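Local structure of uncharacterized protein (Deinococcus radiodurans, 2A1V) at residues 27-30 and 31-35; 118-121 and 122-126; 101-104 and 105-108. The protein is of unknown function but belongs to the YjbR (DUF419) family and folds as an antiparallel sheet with flanking helices. All blocks are in the same frame, centred on the assembly; numbering follows the deposited sequence. Where two conformers were deposited one is given.

In the fold
Three short-range contacts sample one small alpha/beta fold. Contact 1 is the partly buried turn joining strands 23-26 and 33-38 at one border of the antiparallel sheet. Contact 3, across the chain's centre and about 23 Å away between centres, covers the first two turns of helix 101-119; also partly buried, it lies nearest the centre and holds three buried leucines. Contact 2 lies at the surface, where that same helix gives way to helix 122-128, so the two share a helix without touching. Chemistry follows setting: water and aromatic rings fill the turn of contact 1, a capping box starts a new helix in contact 2, and regular backbone bonds with leucine packing make up contact 3.

Contact 1: 27-30 and 31-35; sequences FPFD and DETLV
The backbone folds back between Phe27 and Leu34, whose CA atoms lie 5.0 Å apart, and the CA of Phe27 also directs its hydrogen at Thr33 O. The rings do most of the touching. Phe27 presents one face to Leu34, whose CD1 makes a CH-pi contact 4.1 Å from the ring centroid, while Glu32 O lies at the ring's edge. Phe29 offers an edge to Thr33 instead, its CD2 being 3.6 Å from Thr33 CB, and Pro28 CG sits over one face of the same ring. Val35 CG2 approaches that ring obliquely and presses tightly on Pro28 CD, at 3.3 Å. Asp31 shapes the other end: with chi1 at 68°, its CG sits between backbone N and carbonyl carbon, and OD1 accepts from Thr33 N (3.0 Å) and Thr33 OG1 (2.6 Å). Both come from above one face of the carboxylate, the backbone N 64° out of its plane, and the first bond makes an Asx turn. Water 1 accepts from Phe29 N and donates to Asp31 O and Thr33 O. Val35 pairs by backbone with Thr26 within the hairpin, and Leu34 with Thr50 of strand 43-51, joining it to the rest of the sheet. The chemistry implies a strand connection held by a doubly gripped carboxylate oxygen and a bridging water, with Phe27 and Phe29 packing by face and edge.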
loop_
_atom_site.group_PDB
_atom_site.type_symbol
_atom_site.label_atom_id
_atom_site.label_comp_id
_atom_site.label_asym_id
_atom_site.label_seq_id
_atom_site.Cartn_x
_atom_site.Cartn_y
_atom_site.Cartn_z
ATOM N N PHE A 27 5.995 -0.545 13.779
ATOM C CA PHE A 27 6.452 -1.927 13.754
ATOM C C PHE A 27 5.656 -2.688 14.847
ATOM O O PHE A 27 6.160 -2.891 15.932
ATOM C CB PHE A 27 7.959 -1.995 14.076
ATOM C CG PHE A 27 8.861 -1.540 12.965
ATOM C CD1 PHE A 27 9.309 -2.425 12.009
ATOM C CD2 PHE A 27 9.282 -0.234 12.898
ATOM C CE1 PHE A 27 10.176 -2.027 11.007
ATOM C CE2 PHE A 27 10.149 0.192 11.871
ATOM C CZ PHE A 27 10.600 -0.705 10.943
ATOM N N PRO A 28 4.369 -3.012 14.586
ATOM C CA PRO A 28 3.517 -3.594 15.643
ATOM C C PRO A 28 3.725 -5.104 15.920
ATOM O O PRO A 28 3.092 -5.669 16.819
ATOM C CB PRO A 28 2.088 -3.349 15.108
ATOM C CG PRO A 28 2.260 -3.373 13.609
ATOM C CD PRO A 28 3.642 -2.872 13.302
ATOM N N PHE A 29 4.569 -5.745 15.132
ATOM C CA PHE A 29 4.928 -7.137 15.316
ATOM C C PHE A 29 6.255 -7.204 16.090
ATOM O O PHE A 29 6.799 -6.176 16.508
ATOM C CB PHE A 29 4.936 -7.796 13.934
ATOM C CG PHE A 29 3.638 -7.534 13.157
ATOM C CD1 PHE A 29 2.405 -7.752 13.760
ATOM C CD2 PHE A 29 3.643 -6.949 11.908
ATOM C CE1 PHE A 29 1.191 -7.475 13.078
ATOM C CE2 PHE A 29 2.449 -6.694 11.217
ATOM C CZ PHE A 29 1.229 -6.946 11.804
ATOM N N ASP A 30 6.758 -8.396 16.339
ATOM C CA ASP A 30 8.094 -8.555 16.953
ATOM C C ASP A 30 9.224 -8.567 15.954
ATOM O O ASP A 30 10.368 -8.338 16.331
ATOM C CB ASP A 30 8.151 -9.790 17.831
ATOM C CG ASP A 30 7.540 -9.526 19.171
ATOM O OD1 ASP A 30 7.927 -8.484 19.810
ATOM O OD2 ASP A 30 6.640 -10.314 19.539
ATOM N N ASP A 31 8.890 -8.742 14.679
ATOM C CA ASP A 31 9.884 -8.706 13.610
ATOM C C ASP A 31 10.064 -7.306 12.967
ATOM O O ASP A 31 9.613 -6.260 13.541
ATOM C CB ASP A 31 9.574 -9.795 12.579
ATOM C CG ASP A 31 8.251 -9.548 11.746
ATOM O OD1 ASP A 31 7.556 -8.528 11.846
ATOM O OD2 ASP A 31 7.908 -10.446 10.957
ATOM N N GLU A 32 10.757 -7.291 11.812
ATOM C CA GLU A 32 11.048 -6.081 11.080
ATOM C C GLU A 32 9.951 -5.718 10.088
ATOM O O GLU A 32 10.216 -5.066 9.088
ATOM C CB GLU A 32 12.408 -6.175 10.358
ATOM C CG GLU A 32 13.524 -7.042 11.021
ATOM C CD GLU A 32 13.831 -6.737 12.495
ATOM O OE1 GLU A 32 13.239 -5.839 13.119
ATOM O OE2 GLU A 32 14.654 -7.483 13.068
ATOM N N THR A 33 8.714 -6.152 10.341
ATOM C CA THR A 33 7.585 -5.717 9.516
ATOM C C THR A 33 7.164 -4.227 9.785
ATOM O O THR A 33 6.560 -3.856 10.796
ATOM C CB THR A 33 6.400 -6.704 9.638
ATOM O OG1 THR A 33 6.854 -8.055 9.369
ATOM C CG2 THR A 33 5.284 -6.330 8.595
ATOM N N LEU A 34 7.554 -3.383 8.852
ATOM C CA LEU A 34 7.097 -2.014 8.762
ATOM C C LEU A 34 5.638 -1.953 8.252
ATOM O O LEU A 34 5.289 -2.508 7.205
ATOM C CB LEU A 34 8.009 -1.245 7.821
ATOM C CG LEU A 34 7.771 0.255 7.649
ATOM C CD1 LEU A 34 7.893 1.093 8.984
ATOM C CD2 LEU A 34 8.748 0.759 6.602
ATOM N N VAL A 35 4.809 -1.262 9.026
ATOM C CA VAL A 35 3.381 -1.126 8.751
ATOM C C VAL A 35 3.017 0.355 8.596
ATOM O O VAL A 35 3.345 1.192 9.420
ATOM C CB VAL A 35 2.548 -1.789 9.854
ATOM C CG1 VAL A 35 1.065 -1.788 9.492
ATOM C CG2 VAL A 35 3.006 -3.230 10.109
HETATM O O HOH W 1 6.759 -5.164 13.310
HETATM O O HOH W 2 12.504 -6.539 15.788
#

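Contact 2: 118-121 and 122-126; sequences KGFT and KAERK
Thr121 and Glu124 meet in a capping box, the reciprocal pairing that starts helix 122-128, and this is the close-fitting part of the contact. Glu124 OE1 accepts from Thr121 N at 2.8 Å, on the anti side of the carboxylate and 31° out of its plane. In return Thr121 OG1 receives a weak bond from Glu124 N, 3.3 Å away; a chi1 of 63° sets OG1 between the backbone N and the carbonyl carbon, facing that N-H. The first regular helical bond follows, from Arg125 N to Thr121 O at 2.9 Å. Arg125, bent at chi3, covers Thr121 C and Lys122 N with one guanidinium face, offset toward its rim, while NH1 makes a hydrogen bond to Thr116 O. On the inner side the buried Phe120 ring has Glu124 OE2 3.4 Å from its CD2, the ring and carboxylate planes lying 46° apart. Lys43 completes that corner with a salt bridge to Glu124 OE2 and a cation-pi contact with Phe120. The solvent side is looser: Lys122 touches the preceding segment chiefly through CB, and its long chain leads away. Glu124 thus has its two oxygens divided between a helix start and a lysine, an arrangement that would probably favour its charged form.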
loop_
_atom_site.group_PDB
_atom_site.type_symbol
_atom_site.label_atom_id
_atom_site.label_comp_id
_atom_site.label_asym_id
_atom_site.label_seq_id
_atom_site.Cartn_x
_atom_site.Cartn_y
_atom_site.Cartn_z
ATOM N N LYS A 118 -13.039 2.374 2.960
ATOM C CA LYS A 118 -13.684 1.250 3.653
ATOM C C LYS A 118 -13.661 1.367 5.172
ATOM O O LYS A 118 -14.601 0.897 5.824
ATOM C CB LYS A 118 -13.101 -0.097 3.212
ATOM C CG LYS A 118 -13.775 -1.325 3.875
ATOM C CD LYS A 118 -15.174 -1.586 3.250
ATOM C CE LYS A 118 -16.139 -2.273 4.241
ATOM N NZ LYS A 118 -16.718 -1.318 5.301
ATOM N N GLY A 119 -12.644 2.015 5.736
ATOM C CA GLY A 119 -12.395 1.959 7.162
ATOM C C GLY A 119 -12.854 3.162 7.956
ATOM O O GLY A 119 -12.777 3.157 9.190
ATOM N N PHE A 120 -13.320 4.188 7.239
ATOM C CA PHE A 120 -13.699 5.512 7.782
ATOM C C PHE A 120 -15.006 5.941 7.092
ATOM O O PHE A 120 -15.261 5.581 5.946
ATOM C CB PHE A 120 -12.589 6.537 7.495
ATOM C CG PHE A 120 -11.315 6.207 8.190
ATOM C CD1 PHE A 120 -10.414 5.335 7.634
ATOM C CD2 PHE A 120 -11.064 6.695 9.452
ATOM C CE1 PHE A 120 -9.294 4.975 8.295
ATOM C CE2 PHE A 120 -9.926 6.325 10.122
ATOM C CZ PHE A 120 -9.040 5.466 9.530
ATOM N N THR A 121 -15.837 6.669 7.804
ATOM C CA THR A 121 -17.064 7.163 7.229
ATOM C C THR A 121 -16.790 8.486 6.555
ATOM O O THR A 121 -15.744 9.094 6.730
ATOM C CB THR A 121 -18.168 7.349 8.272
ATOM O OG1 THR A 121 -17.782 8.323 9.228
ATOM C CG2 THR A 121 -18.478 6.033 8.960
ATOM N N LYS A 122 -17.756 8.886 5.747
ATOM C CA LYS A 122 -17.798 10.200 5.139
ATOM C C LYS A 122 -17.538 11.323 6.144
ATOM O O LYS A 122 -16.738 12.223 5.862
ATOM C CB LYS A 122 -19.153 10.358 4.426
ATOM C CG LYS A 122 -19.508 11.798 4.085
ATOM C CD LYS A 122 -20.625 11.888 3.012
ATOM C CE LYS A 122 -20.685 13.337 2.456
ATOM N NZ LYS A 122 -19.620 13.469 1.383
ATOM N N ALA A 123 -18.164 11.265 7.323
ATOM C CA ALA A 123 -17.891 12.308 8.365
ATOM C C ALA A 123 -16.448 12.299 8.867
ATOM O O ALA A 123 -15.864 13.347 9.078
ATOM C CB ALA A 123 -18.828 12.135 9.587
ATOM N N GLU A 124 -15.932 11.096 9.108
ATOM C CA GLU A 124 -14.561 10.920 9.527
ATOM C C GLU A 124 -13.589 11.502 8.508
ATOM O O GLU A 124 -12.629 12.216 8.871
ATOM C CB GLU A 124 -14.237 9.438 9.733
ATOM C CG GLU A 124 -14.556 8.906 11.106
ATOM C CD GLU A 124 -14.265 7.412 11.207
ATOM O OE1 GLU A 124 -14.949 6.620 10.501
ATOM O OE2 GLU A 124 -13.321 7.058 11.959
ATOM N N ARG A 125 -13.805 11.153 7.246
ATOM C CA ARG A 125 -12.892 11.600 6.197
ATOM C C ARG A 125 -12.900 13.139 6.087
ATOM O O ARG A 125 -11.877 13.746 5.826
ATOM C CB ARG A 125 -13.259 10.981 4.864
ATOM C CG ARG A 125 -13.037 9.449 4.766
ATOM C CD ARG A 125 -13.009 9.023 3.290
ATOM N NE ARG A 125 -14.338 9.075 2.703
ATOM C CZ ARG A 125 -15.293 8.150 2.847
ATOM N NH1 ARG A 125 -15.112 7.028 3.542
ATOM N NH2 ARG A 125 -16.465 8.357 2.278
ATOM N N LYS A 126 -14.066 13.738 6.274
ATOM C CA LYS A 126 -14.226 15.196 6.326
ATOM C C LYS A 126 -13.488 15.796 7.550
ATOM O O LYS A 126 -12.746 16.725 7.407
ATOM C CB LYS A 126 -15.701 15.569 6.347
ATOM C CG LYS A 126 -15.963 17.001 5.806
ATOM C CD LYS A 126 -17.169 17.734 6.421
ATOM C CE LYS A 126 -17.197 19.239 5.988
ATOM N NZ LYS A 126 -18.576 19.920 6.137
#

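Contact 3: 101-104 and 105-108; sequences AELL and GELL
Leu103 and Leu107, one turn apart on the opening turns of helix 101-119, touch with their side chains crossing at a slant, and the contact between 101-104 and 105-108 can be sorted into backbone bonds and side-chain contacts. The backbone set consists of four successive alpha-helical bonds, each N donating to the carbonyl four residues earlier: Gly105 to Ala101, Glu106 to Glu102, Leu107 to Leu103 and Leu108 to Leu104. The second is nearly straight, with an angle of 174° at its hydrogen, whereas the third is more bent at 145°. That third bond, from Leu107 N to Leu103 O, is 2.8 Å long and lies in the carbonyl plane, while the other donors are tilted from theirs.

The side-chain contacts run along one flank. Leu103 has CG anti to its backbone N (chi1 174°), which carries CD1 forward along the helix to within 4.0 Å of Leu107 CG. Leu107 adopts the other common leucine form, its CG anti to the carbonyl carbon, and packs its branch point against Leu103 O as well, 3.3 Å from CG. Glu106, its chain bent at chi2, brings OE1 into van der Waals contact with Leu103 CD1, at 3.6 Å.

Beyond the segments, Glu106 OE2 forms a salt bridge with Arg67 of helix 65-74, which Leu103 and Leu107 also touch. Leu107 reaches Leu71 of that helix too, Leu108 meets Val16 and Cys17 of helix 10-17, and Leu104 touches Met7 and Val99. The pattern is that of an amphipathic alpha-helix: Leu104, Leu107 and Leu108 are buried among neighbouring helices and loops, while Glu102 and Glu106 occupy the exposed side.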
loop_
_atom_site.group_PDB
_atom_site.type_symbol
_atom_site.label_atom_id
_atom_site.label_comp_id
_atom_site.label_asym_id
_atom_site.label_seq_id
_atom_site.Cartn_x
_atom_site.Cartn_y
_atom_site.Cartn_z
ATOM N N ALA A 101 7.160 0.061 -12.032
ATOM C CA ALA A 101 7.203 0.993 -10.914
ATOM C C ALA A 101 5.967 1.882 -10.835
ATOM O O ALA A 101 5.468 2.183 -9.736
ATOM C CB ALA A 101 8.435 1.859 -11.014
ATOM N N GLU A 102 5.506 2.304 -12.012
ATOM C CA GLU A 102 4.369 3.214 -12.067
ATOM C C GLU A 102 3.108 2.476 -11.597
ATOM O O GLU A 102 2.374 3.021 -10.784
ATOM C CB GLU A 102 4.238 3.828 -13.467
ATOM C CG GLU A 102 2.982 4.627 -13.750
ATOM C CD GLU A 102 3.012 5.124 -15.162
ATOM O OE1 GLU A 102 3.742 6.102 -15.408
ATOM O OE2 GLU A 102 2.377 4.501 -16.029
ATOM N N LEU A 103 2.901 1.238 -12.056
ATOM C CA LEU A 103 1.812 0.420 -11.559
ATOM C C LEU A 103 1.904 0.220 -10.033
ATOM O O LEU A 103 0.910 0.404 -9.324
ATOM C CB LEU A 103 1.772 -0.925 -12.274
ATOM C CG LEU A 103 0.762 -1.925 -11.734
ATOM C CD1 LEU A 103 -0.671 -1.382 -11.781
ATOM C CD2 LEU A 103 0.851 -3.257 -12.556
ATOM N N LEU A 104 3.086 -0.144 -9.553
ATOM C CA LEU A 104 3.339 -0.342 -8.106
ATOM C C LEU A 104 2.987 0.882 -7.272
ATOM O O LEU A 104 2.400 0.747 -6.227
ATOM C CB LEU A 104 4.795 -0.713 -7.864
ATOM C CG LEU A 104 5.264 -2.095 -8.395
ATOM C CD1 LEU A 104 6.755 -2.250 -8.239
ATOM C CD2 LEU A 104 4.587 -3.229 -7.707
ATOM N N GLY A 105 3.396 2.065 -7.743
ATOM C CA GLY A 105 3.110 3.363 -7.101
ATOM C C GLY A 105 1.611 3.618 -6.951
ATOM O O GLY A 105 1.109 3.953 -5.847
ATOM N N GLU A 106 0.913 3.443 -8.064
ATOM C CA GLU A 106 -0.535 3.523 -8.121
ATOM C C GLU A 106 -1.248 2.483 -7.247
ATOM O O GLU A 106 -2.346 2.769 -6.704
ATOM C CB GLU A 106 -0.944 3.313 -9.555
ATOM C CG GLU A 106 -2.427 3.487 -9.851
ATOM C CD GLU A 106 -3.159 2.205 -10.284
ATOM O OE1 GLU A 106 -2.739 1.567 -11.300
ATOM O OE2 GLU A 106 -4.195 1.887 -9.619
ATOM N N LEU A 107 -0.685 1.271 -7.139
ATOM C CA LEU A 107 -1.323 0.254 -6.289
ATOM C C LEU A 107 -1.168 0.663 -4.853
ATOM O O LEU A 107 -2.112 0.500 -4.073
ATOM C CB LEU A 107 -0.770 -1.140 -6.491
ATOM C CG LEU A 107 -1.096 -1.728 -7.858
ATOM C CD1 LEU A 107 -0.278 -3.067 -8.005
ATOM C CD2 LEU A 107 -2.553 -1.899 -8.016
ATOM N N LEU A 108 -0.032 1.277 -4.529
ATOM C CA LEU A 108 0.240 1.709 -3.162
ATOM C C LEU A 108 -0.675 2.856 -2.755
ATOM O O LEU A 108 -1.307 2.824 -1.720
ATOM C CB LEU A 108 1.706 2.044 -3.036
ATOM C CG LEU A 108 2.191 2.608 -1.702
ATOM C CD1 LEU A 108 1.813 1.749 -0.487
ATOM C CD2 LEU A 108 3.659 2.814 -1.793
#